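Local coordinates for malonate decarboxylase subunit alpha (Acinetobacter baumannii ATCC 17978, PDB 6MPR), which probably acts as the transferase subunit of malonate decarboxylase, exchanging acetyl for malonyl on the acyl carrier protein so that malonate can be decarboxylated, at residues R112-S117 with L135-I140; T54-G59 with D85-L90; T142-Y147 with N349-Q354. All coordinates share one frame; numbering follows the deposited sequence.

Contact 1 (R112-S117 with L135-I140)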
loop_
_atom_site.group_PDB
_atom_site.type_symbol
_atom_site.label_atom_id
_atom_site.label_comp_id
_atom_site.label_asym_id
_atom_site.label_seq_id
_atom_site.Cartn_x
_atom_site.Cartn_y
_atom_site.Cartn_z
ATOM N N ARG A 112 6.562 -16.185 22.683
ATOM C CA ARG A 112 5.380 -15.912 23.502
ATOM C C ARG A 112 4.337 -15.098 22.742
ATOM O O ARG A 112 3.144 -15.415 22.785
ATOM C CB ARG A 112 5.755 -15.175 24.787
ATOM C CG ARG A 112 4.731 -15.352 25.910
ATOM C CD ARG A 112 4.661 -16.827 26.253
ATOM N NE ARG A 112 3.998 -17.136 27.513
ATOM C CZ ARG A 112 4.218 -18.252 28.203
ATOM N NH1 ARG A 112 5.100 -19.145 27.761
ATOM N NH2 ARG A 112 3.570 -18.474 29.340
ATOM N N LYS A 113 4.769 -14.051 22.042
ATOM C CA LYS A 113 3.862 -13.157 21.335
ATOM C C LYS A 113 3.867 -13.452 19.843
ATOM O O LYS A 113 4.880 -13.859 19.270
ATOM C CB LYS A 113 4.243 -11.689 21.561
ATOM C CG LYS A 113 4.183 -11.221 22.986
ATOM C CD LYS A 113 4.492 -9.731 23.025
ATOM C CE LYS A 113 4.685 -9.216 24.431
ATOM N NZ LYS A 113 5.006 -7.761 24.379
ATOM N N LEU A 114 2.724 -13.230 19.208
ATOM C CA LEU A 114 2.597 -13.470 17.776
ATOM C C LEU A 114 1.786 -12.362 17.128
ATOM O O LEU A 114 0.677 -12.061 17.576
ATOM C CB LEU A 114 1.935 -14.823 17.499
ATOM C CG LEU A 114 1.653 -15.111 16.018
ATOM C CD1 LEU A 114 2.981 -15.269 15.229
ATOM C CD2 LEU A 114 0.772 -16.345 15.883
ATOM N N ASP A 115 2.351 -11.750 16.085
ATOM C CA ASP A 115 1.619 -10.898 15.154
ATOM C C ASP A 115 1.716 -11.547 13.786
ATOM O O ASP A 115 2.821 -11.879 13.342
ATOM C CB ASP A 115 2.183 -9.475 15.109
ATOM C CG ASP A 115 1.688 -8.620 16.262
ATOM O OD1 ASP A 115 0.505 -8.204 16.247
ATOM O OD2 ASP A 115 2.466 -8.389 17.206
ATOM N N PHE A 116 0.573 -11.748 13.126
ATOM C CA PHE A 116 0.569 -12.510 11.877
ATOM C C PHE A 116 -0.546 -12.026 10.963
ATOM O O PHE A 116 -1.371 -11.187 11.338
ATOM C CB PHE A 116 0.442 -14.027 12.122
ATOM C CG PHE A 116 -0.942 -14.487 12.549
ATOM C CD1 PHE A 116 -1.411 -14.238 13.829
ATOM C CD2 PHE A 116 -1.746 -15.207 11.675
ATOM C CE1 PHE A 116 -2.677 -14.685 14.230
ATOM C CE2 PHE A 116 -3.004 -15.649 12.054
ATOM C CZ PHE A 116 -3.480 -15.375 13.329
ATOM N N SER A 117 -0.540 -12.555 9.733
ATOM C CA SER A 117 -1.591 -12.272 8.758
ATOM C C SER A 117 -2.380 -13.500 8.331
ATOM O O SER A 117 -3.620 -13.457 8.315
ATOM C CB SER A 117 -0.999 -11.581 7.525
ATOM O OG SER A 117 -2.021 -11.329 6.570
ATOM N N LEU A 135 0.549 -18.717 23.967
ATOM C CA LEU A 135 0.596 -17.847 22.802
ATOM C C LEU A 135 -0.259 -16.628 23.099
ATOM O O LEU A 135 -1.420 -16.769 23.493
ATOM C CB LEU A 135 0.101 -18.584 21.543
ATOM C CG LEU A 135 0.234 -17.861 20.192
ATOM C CD1 LEU A 135 0.376 -18.831 19.025
ATOM C CD2 LEU A 135 -0.969 -16.954 19.938
ATOM N N GLU A 136 0.321 -15.441 22.939
ATOM C CA GLU A 136 -0.368 -14.170 23.166
ATOM C C GLU A 136 -0.488 -13.471 21.816
ATOM O O GLU A 136 0.524 -13.042 21.255
ATOM C CB GLU A 136 0.400 -13.303 24.162
ATOM C CG GLU A 136 0.551 -13.934 25.556
ATOM C CD GLU A 136 1.530 -13.190 26.473
ATOM O OE1 GLU A 136 1.969 -12.066 26.133
ATOM O OE2 GLU A 136 1.870 -13.747 27.541
ATOM N N ILE A 137 -1.714 -13.369 21.294
ATOM C CA ILE A 137 -1.930 -12.688 20.023
ATOM C C ILE A 137 -1.778 -11.187 20.214
ATOM O O ILE A 137 -2.333 -10.603 21.154
ATOM C CB ILE A 137 -3.313 -13.017 19.443
ATOM C CG1 ILE A 137 -3.403 -14.488 19.073
ATOM C CG2 ILE A 137 -3.545 -12.212 18.166
ATOM C CD1 ILE A 137 -2.678 -14.838 17.791
ATOM N N GLY A 138 -1.004 -10.559 19.334
ATOM C CA GLY A 138 -1.068 -9.118 19.179
ATOM C C GLY A 138 -2.291 -8.747 18.370
ATOM O O GLY A 138 -3.301 -8.292 18.920
ATOM N N ALA A 139 -2.229 -8.972 17.060
ATOM C CA ALA A 139 -3.384 -8.771 16.200
ATOM C C ALA A 139 -3.198 -9.604 14.948
ATOM O O ALA A 139 -2.077 -9.999 14.601
ATOM C CB ALA A 139 -3.578 -7.297 15.824
ATOM N N ILE A 140 -4.311 -9.859 14.276
ATOM C CA ILE A 140 -4.316 -10.461 12.949
ATOM C C ILE A 140 -4.426 -9.347 11.917
ATOM O O ILE A 140 -5.272 -8.459 12.046
ATOM C CB ILE A 140 -5.474 -11.457 12.790
ATOM C CG1 ILE A 140 -5.608 -12.327 14.045
ATOM C CG2 ILE A 140 -5.250 -12.299 11.547
ATOM C CD1 ILE A 140 -6.846 -13.187 14.037
#

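Contact 2 (T54-G59 with D85-L90)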
loop_
_atom_site.group_PDB
_atom_site.type_symbol
_atom_site.label_atom_id
_atom_site.label_comp_id
_atom_site.label_asym_id
_atom_site.label_seq_id
_atom_site.Cartn_x
_atom_site.Cartn_y
_atom_site.Cartn_z
ATOM N N THR A 54 23.264 -16.842 19.553
ATOM C CA THR A 54 24.202 -15.742 19.734
ATOM C C THR A 54 23.637 -14.434 19.201
ATOM O O THR A 54 23.843 -13.374 19.802
ATOM C CB THR A 54 25.524 -16.056 19.015
ATOM O OG1 THR A 54 26.022 -17.315 19.457
ATOM C CG2 THR A 54 26.565 -14.971 19.269
ATOM N N LEU A 55 22.932 -14.489 18.070
ATOM C CA LEU A 55 22.445 -13.290 17.397
ATOM C C LEU A 55 21.075 -12.837 17.890
ATOM O O LEU A 55 20.738 -11.650 17.763
ATOM C CB LEU A 55 22.378 -13.532 15.886
ATOM C CG LEU A 55 23.735 -13.766 15.227
ATOM C CD1 LEU A 55 23.537 -14.102 13.781
ATOM C CD2 LEU A 55 24.607 -12.528 15.365
ATOM N N ILE A 56 20.271 -13.749 18.410
ATOM C CA ILE A 56 18.927 -13.436 18.891
ATOM C C ILE A 56 18.983 -13.286 20.401
ATOM O O ILE A 56 19.763 -13.969 21.080
ATOM C CB ILE A 56 17.912 -14.520 18.479
ATOM C CG1 ILE A 56 17.946 -14.754 16.966
ATOM C CG2 ILE A 56 16.496 -14.147 18.934
ATOM C CD1 ILE A 56 17.034 -15.874 16.534
ATOM N N THR A 57 18.193 -12.354 20.929
ATOM C CA THR A 57 18.121 -12.005 22.342
ATOM C C THR A 57 16.686 -12.208 22.824
ATOM O O THR A 57 15.750 -11.966 22.054
ATOM C CB THR A 57 18.543 -10.536 22.542
ATOM O OG1 THR A 57 19.781 -10.300 21.856
ATOM C CG2 THR A 57 18.735 -10.174 24.022
ATOM N N PRO A 58 16.472 -12.627 24.070
ATOM C CA PRO A 58 15.094 -12.762 24.558
ATOM C C PRO A 58 14.324 -11.458 24.399
ATOM O O PRO A 58 14.870 -10.363 24.570
ATOM C CB PRO A 58 15.274 -13.130 26.032
ATOM C CG PRO A 58 16.610 -13.761 26.101
ATOM C CD PRO A 58 17.458 -13.096 25.060
ATOM N N GLY A 59 13.036 -11.580 24.062
ATOM C CA GLY A 59 12.205 -10.416 23.817
ATOM C C GLY A 59 12.322 -9.823 22.428
ATOM O O GLY A 59 11.558 -8.906 22.096
ATOM N N ASP A 85 16.259 -21.667 27.656
ATOM C CA ASP A 85 16.882 -20.862 28.707
ATOM C C ASP A 85 17.682 -19.700 28.135
ATOM O O ASP A 85 17.996 -18.752 28.866
ATOM C CB ASP A 85 17.795 -21.724 29.573
ATOM C CG ASP A 85 17.036 -22.765 30.352
ATOM O OD1 ASP A 85 15.894 -22.477 30.760
ATOM O OD2 ASP A 85 17.583 -23.866 30.548
ATOM N N ILE A 86 18.041 -19.772 26.859
ATOM C CA ILE A 86 18.722 -18.690 26.164
ATOM C C ILE A 86 17.745 -17.845 25.359
ATOM O O ILE A 86 17.706 -16.624 25.505
ATOM C CB ILE A 86 19.840 -19.263 25.267
ATOM C CG1 ILE A 86 20.825 -20.060 26.120
ATOM C CG2 ILE A 86 20.541 -18.152 24.483
ATOM C CD1 ILE A 86 21.861 -20.787 25.302
ATOM N N LEU A 87 16.936 -18.478 24.502
ATOM C CA LEU A 87 15.962 -17.772 23.670
ATOM C C LEU A 87 14.560 -18.041 24.207
ATOM O O LEU A 87 14.036 -19.149 24.061
ATOM C CB LEU A 87 16.063 -18.197 22.203
ATOM C CG LEU A 87 17.422 -17.999 21.553
ATOM C CD1 LEU A 87 17.314 -18.260 20.048
ATOM C CD2 LEU A 87 17.933 -16.600 21.832
ATOM N N HIS A 88 13.953 -17.015 24.804
ATOM C CA HIS A 88 12.593 -17.084 25.320
ATOM C C HIS A 88 11.937 -15.733 25.088
ATOM O O HIS A 88 12.612 -14.742 24.801
ATOM C CB HIS A 88 12.560 -17.455 26.808
ATOM C CG HIS A 88 13.450 -16.603 27.655
ATOM N ND1 HIS A 88 13.042 -15.402 28.194
ATOM C CD2 HIS A 88 14.734 -16.774 28.048
ATOM C CE1 HIS A 88 14.036 -14.871 28.882
ATOM N NE2 HIS A 88 15.074 -15.683 28.811
ATOM N N ASP A 89 10.604 -15.714 25.182
ATOM C CA ASP A 89 9.813 -14.487 25.039
ATOM C C ASP A 89 10.054 -13.812 23.699
ATOM O O ASP A 89 9.958 -12.584 23.581
ATOM C CB ASP A 89 10.083 -13.507 26.181
ATOM C CG ASP A 89 9.540 -14.005 27.501
ATOM O OD1 ASP A 89 8.310 -13.935 27.694
ATOM O OD2 ASP A 89 10.335 -14.510 28.320
ATOM N N LEU A 90 10.366 -14.608 22.681
ATOM C CA LEU A 90 10.455 -14.066 21.334
ATOM C C LEU A 90 9.089 -13.568 20.881
ATOM O O LEU A 90 8.062 -14.194 21.140
ATOM C CB LEU A 90 10.986 -15.123 20.357
ATOM C CG LEU A 90 12.439 -15.557 20.566
ATOM C CD1 LEU A 90 12.971 -16.335 19.379
ATOM C CD2 LEU A 90 13.333 -14.344 20.891
#

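Contact 3 (T142-Y147 with N349-Q354)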
loop_
_atom_site.group_PDB
_atom_site.type_symbol
_atom_site.label_atom_id
_atom_site.label_comp_id
_atom_site.label_asym_id
_atom_site.label_seq_id
_atom_site.Cartn_x
_atom_site.Cartn_y
_atom_site.Cartn_z
ATOM N N THR A 142 -3.875 -7.886 7.589
ATOM C CA THR A 142 -3.668 -8.248 6.188
ATOM C C THR A 142 -2.187 -8.019 5.857
ATOM O O THR A 142 -1.490 -7.309 6.569
ATOM C CB THR A 142 -4.620 -7.468 5.255
ATOM O OG1 THR A 142 -4.542 -7.979 3.907
ATOM C CG2 THR A 142 -4.355 -5.970 5.257
ATOM N N TYR A 143 -1.690 -8.689 4.812
ATOM C CA TYR A 143 -0.241 -8.764 4.589
ATOM C C TYR A 143 0.437 -7.396 4.608
ATOM O O TYR A 143 1.368 -7.160 5.385
ATOM C CB TYR A 143 0.082 -9.440 3.252
ATOM C CG TYR A 143 -0.196 -10.921 3.180
ATOM C CD1 TYR A 143 0.215 -11.788 4.189
ATOM C CD2 TYR A 143 -0.867 -11.450 2.081
ATOM C CE1 TYR A 143 -0.046 -13.142 4.106
ATOM C CE2 TYR A 143 -1.130 -12.797 1.994
ATOM C CZ TYR A 143 -0.712 -13.634 2.993
ATOM O OH TYR A 143 -0.973 -14.977 2.904
ATOM N N ILE A 144 0.021 -6.492 3.718
ATOM C CA ILE A 144 0.784 -5.252 3.621
ATOM C C ILE A 144 0.540 -4.338 4.811
ATOM O O ILE A 144 1.357 -3.451 5.065
ATOM C CB ILE A 144 0.523 -4.488 2.310
ATOM C CG1 ILE A 144 -0.942 -4.068 2.195
ATOM C CG2 ILE A 144 0.996 -5.328 1.119
ATOM C CD1 ILE A 144 -1.201 -3.176 1.000
ATOM N N GLU A 145 -0.553 -4.537 5.557
ATOM C CA GLU A 145 -0.693 -3.881 6.859
ATOM C C GLU A 145 0.397 -4.337 7.822
ATOM O O GLU A 145 1.013 -3.519 8.523
ATOM C CB GLU A 145 -2.091 -4.171 7.425
ATOM C CG GLU A 145 -2.383 -3.625 8.815
ATOM C CD GLU A 145 -3.698 -4.185 9.368
ATOM O OE1 GLU A 145 -4.194 -3.660 10.389
ATOM O OE2 GLU A 145 -4.212 -5.179 8.797
ATOM N N LEU A 146 0.659 -5.644 7.868
ATOM C CA LEU A 146 1.715 -6.140 8.741
ATOM C C LEU A 146 3.075 -5.604 8.294
ATOM O O LEU A 146 3.875 -5.168 9.130
ATOM C CB LEU A 146 1.698 -7.679 8.776
ATOM C CG LEU A 146 2.699 -8.365 9.715
ATOM C CD1 LEU A 146 2.403 -8.017 11.158
ATOM C CD2 LEU A 146 2.676 -9.877 9.544
ATOM N N TYR A 147 3.357 -5.605 6.978
ATOM C CA TYR A 147 4.638 -5.046 6.531
ATOM C C TYR A 147 4.787 -3.597 6.976
ATOM O O TYR A 147 5.895 -3.143 7.297
ATOM C CB TYR A 147 4.794 -5.076 5.004
ATOM C CG TYR A 147 4.525 -6.377 4.291
ATOM C CD1 TYR A 147 4.672 -7.597 4.928
ATOM C CD2 TYR A 147 4.129 -6.372 2.939
ATOM C CE1 TYR A 147 4.399 -8.779 4.268
ATOM C CE2 TYR A 147 3.852 -7.546 2.272
ATOM C CZ TYR A 147 3.991 -8.747 2.939
ATOM O OH TYR A 147 3.736 -9.930 2.295
ATOM N N ASN A 349 6.587 -9.870 -6.214
ATOM C CA ASN A 349 6.780 -8.846 -5.202
ATOM C C ASN A 349 5.433 -8.716 -4.494
ATOM O O ASN A 349 4.542 -8.040 -5.005
ATOM C CB ASN A 349 7.228 -7.539 -5.847
ATOM C CG ASN A 349 7.540 -6.450 -4.842
ATOM O OD1 ASN A 349 6.922 -6.370 -3.778
ATOM N ND2 ASN A 349 8.498 -5.582 -5.189
ATOM N N ARG A 350 5.289 -9.381 -3.341
ATOM C CA ARG A 350 3.963 -9.442 -2.720
ATOM C C ARG A 350 3.501 -8.064 -2.261
ATOM O O ARG A 350 2.321 -7.716 -2.421
ATOM C CB ARG A 350 3.939 -10.451 -1.558
ATOM C CG ARG A 350 2.591 -10.451 -0.786
ATOM C CD ARG A 350 2.358 -11.742 0.010
ATOM N NE ARG A 350 1.918 -12.829 -0.866
ATOM C CZ ARG A 350 2.639 -13.903 -1.174
ATOM N NH1 ARG A 350 3.843 -14.071 -0.655
ATOM N NH2 ARG A 350 2.151 -14.828 -1.998
ATOM N N MET A 351 4.407 -7.247 -1.720
ATOM C CA MET A 351 4.006 -5.902 -1.307
ATOM C C MET A 351 3.502 -5.087 -2.494
ATOM O O MET A 351 2.441 -4.443 -2.419
ATOM C CB MET A 351 5.157 -5.171 -0.618
ATOM C CG MET A 351 4.792 -3.715 -0.324
ATOM S SD MET A 351 5.443 -3.042 1.201
ATOM C CE MET A 351 7.050 -2.454 0.710
ATOM N N MET A 352 4.245 -5.098 -3.606
ATOM C CA MET A 352 3.845 -4.292 -4.759
ATOM C C MET A 352 2.556 -4.808 -5.381
ATOM O O MET A 352 1.685 -4.020 -5.787
ATOM C CB MET A 352 4.982 -4.256 -5.781
ATOM C CG MET A 352 4.726 -3.425 -7.035
ATOM S SD MET A 352 6.212 -3.482 -8.077
ATOM C CE MET A 352 7.288 -2.385 -7.152
ATOM N N CYS A 353 2.410 -6.129 -5.434
ATOM C CA CYS A 353 1.228 -6.717 -6.040
ATOM C C CYS A 353 -0.005 -6.478 -5.174
ATOM O O CYS A 353 -1.076 -6.160 -5.693
ATOM C CB CYS A 353 1.466 -8.209 -6.252
ATOM S SG CYS A 353 0.390 -8.964 -7.448
ATOM N N GLN A 354 0.124 -6.639 -3.852
ATOM C CA GLN A 354 -0.996 -6.327 -2.958
ATOM C C GLN A 354 -1.371 -4.851 -3.030
ATOM O O GLN A 354 -2.558 -4.506 -3.021
ATOM C CB GLN A 354 -0.644 -6.708 -1.525
ATOM C CG GLN A 354 -0.757 -8.190 -1.218
ATOM C CD GLN A 354 -2.191 -8.636 -1.065
ATOM O OE1 GLN A 354 -3.031 -7.886 -0.569
ATOM N NE2 GLN A 354 -2.484 -9.859 -1.492
HETATM O O HOH W 1 -2.313 -7.359 2.096
#

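Contact 1 (R112-S117 with L135-I140)
Strands 112-116 and 136-140 run parallel, their axes 4.7 Å apart at closest and 25° from alignment, with Leu114 gripped on both its backbone atoms: its N donates to Glu136 O (3.0 Å) and its O accepts from Gly138 N in a nearly straight bond (2.9 Å). Glu136 N closes the start of the ladder on Arg112 O. The register then slips by one residue, a beta bulge that sets Gly138 and Ala139 opposite Asp115. Here a carboxylate fills in for the backbone: Asp115 OD1 takes Ala139 N at 3.0 Å, from above the carboxylate plane, while OD2 is held by His91 of the adjoining strand. Beyond the bulge, Phe116 carries the apolar side. With chi1 at 74°, its ring turns back toward strand 136-140, where Ile137 CD1 meets its edge (3.6 Å from CE1) and Ile140 CG2 lies over one face, 4.3 Å from the ring centroid. Leu114 CD2 adds a contact with Leu135 CD1. At the solvent end Glu136 OE2 and Arg112 NE stand 4.0 Å apart, an attraction longer than a salt bridge. The pair closes a beta-alpha-beta unit through helix 125-131, whose Ile130 backs Leu135 and Ile137. Phe106 of helix 100-107 packs on Leu114, and strand 90-94 borders 112-116 on the edge opposite 136-140, the sheet's outermost strand in this chain.

Contact 2 (T54-G59 with D85-L90)
Pro58 lays its ring against His88, its carbons divided between the imidazole and two carbonyl oxygens, those of Ile86 and His88. CB lies 3.3 Å from His88 O and sits over one face of the imidazole, 3.6 Å from CE1 and 3.8 Å from the ring centroid, a CH-pi contact displaced toward the rim. CG reaches on to Ile86 O at 3.1 Å while staying beside His88 NE2, and CD, where the ring returns to the backbone, still lies near the same carbonyl. The imidazole is brought to the proline by a chi1 of 51°, which places His88 CG between the backbone N and the carbonyl carbon. Its rotation is steadied at ND1, next to CG, which donates to the anti lone pair of Asp89 OD2, close to the ring plane (2.9 Å). The positive phi of Gly59 suits a residue without a side chain. Deeper in, Ile56 takes Leu87 CD2 against its CB, and Leu90 CD2 against its CG2 (3.7 Å). Leu79 of helix 73-79 touches Ile56, Leu87 and Leu90, completing the apolar inner half. The two loops are therefore joined by apolar packing and C-H...O approaches to carbonyl oxygens, with a long hydrogen bond from Gly59 N to His88 O (3.3 Å). The bond to Asp89 probably helps hold the imidazole face against the proline, while His88 N is buried without a partner in the model.

Contact 3 (T142-Y147 with N349-Q354)
Ile144 CG2 presses on Gln354 CB at 3.4 Å and on Met351 CA, the residue whose backbone lies nearest Ile144. The short axes of helices 143-147 and 350-354, 125° apart in direction, still keep 9.9 Å between them, so this branched methyl and the two tyrosines span the gap. A chi1 of 62° on Ile144 leaves CG2 anti to the carbonyl carbon and aimed at the other helix. Arg350 runs between the tyrosines with its aliphatic part. Its CD lies over one face of Tyr143, 4.2 Å from the ring centroid, and is also 3.2 Å from Tyr147 OH, while the guanidinium is too far from the Tyr143 ring for more than a weak cation-pi attraction. Tyr147 CD2 also meets Met351 CB at 3.9 Å.

The looser side, still buried, is at the start of helix 143-149, where an ordered water bridges Thr142, Ile144 and Gln354. It donates to Thr142 OG1 (2.9 Å) and to Gln354 OE1 (2.8 Å) and accepts from Ile144 N (3.0 Å), an amide of the helix's first turn. Asn393 also binds Gln354 OE1.

No direct hydrogen bond crosses between the segments. The polar tips are instead satisfied around the edge: Glu179 and Asp180 form salt bridges with Arg350 NH1, and Asp180 also takes Tyr147 OH. Shared by the arginine and the tyrosine, Asp180 ties both helices to a third element, and the carboxylates probably offset the arginine's buried positive charge. Carbon contacts and a bridging water thus join the helices, with that charge probably balanced by acids outside the two of them.

How the contacts relate
Contact 3 is the most central and wholly buried, contact 1 is intermediate, and contact 2 lies farthest out, about 31 Å from the chain centre. Contact 2 lies at the margin of the sheet that contains contact 1, joined through Leu90: Arg112 N probably bonds Leu90 O at 2.9 Å, so strand 90-94, which starts at the end of 85-90, lies alongside strand 111-116. Strand 136-140 runs on directly into helix 143-149 of contact 3, where Leu146 packs beside Phe116 and Ser117. Contact 1 relies on repeated backbone bonds, contact 2 on proline and leucine packing, and contact 3 on aromatic and aliphatic contact with a bridging water. Contacts 1 and 3 also meet the second subunit.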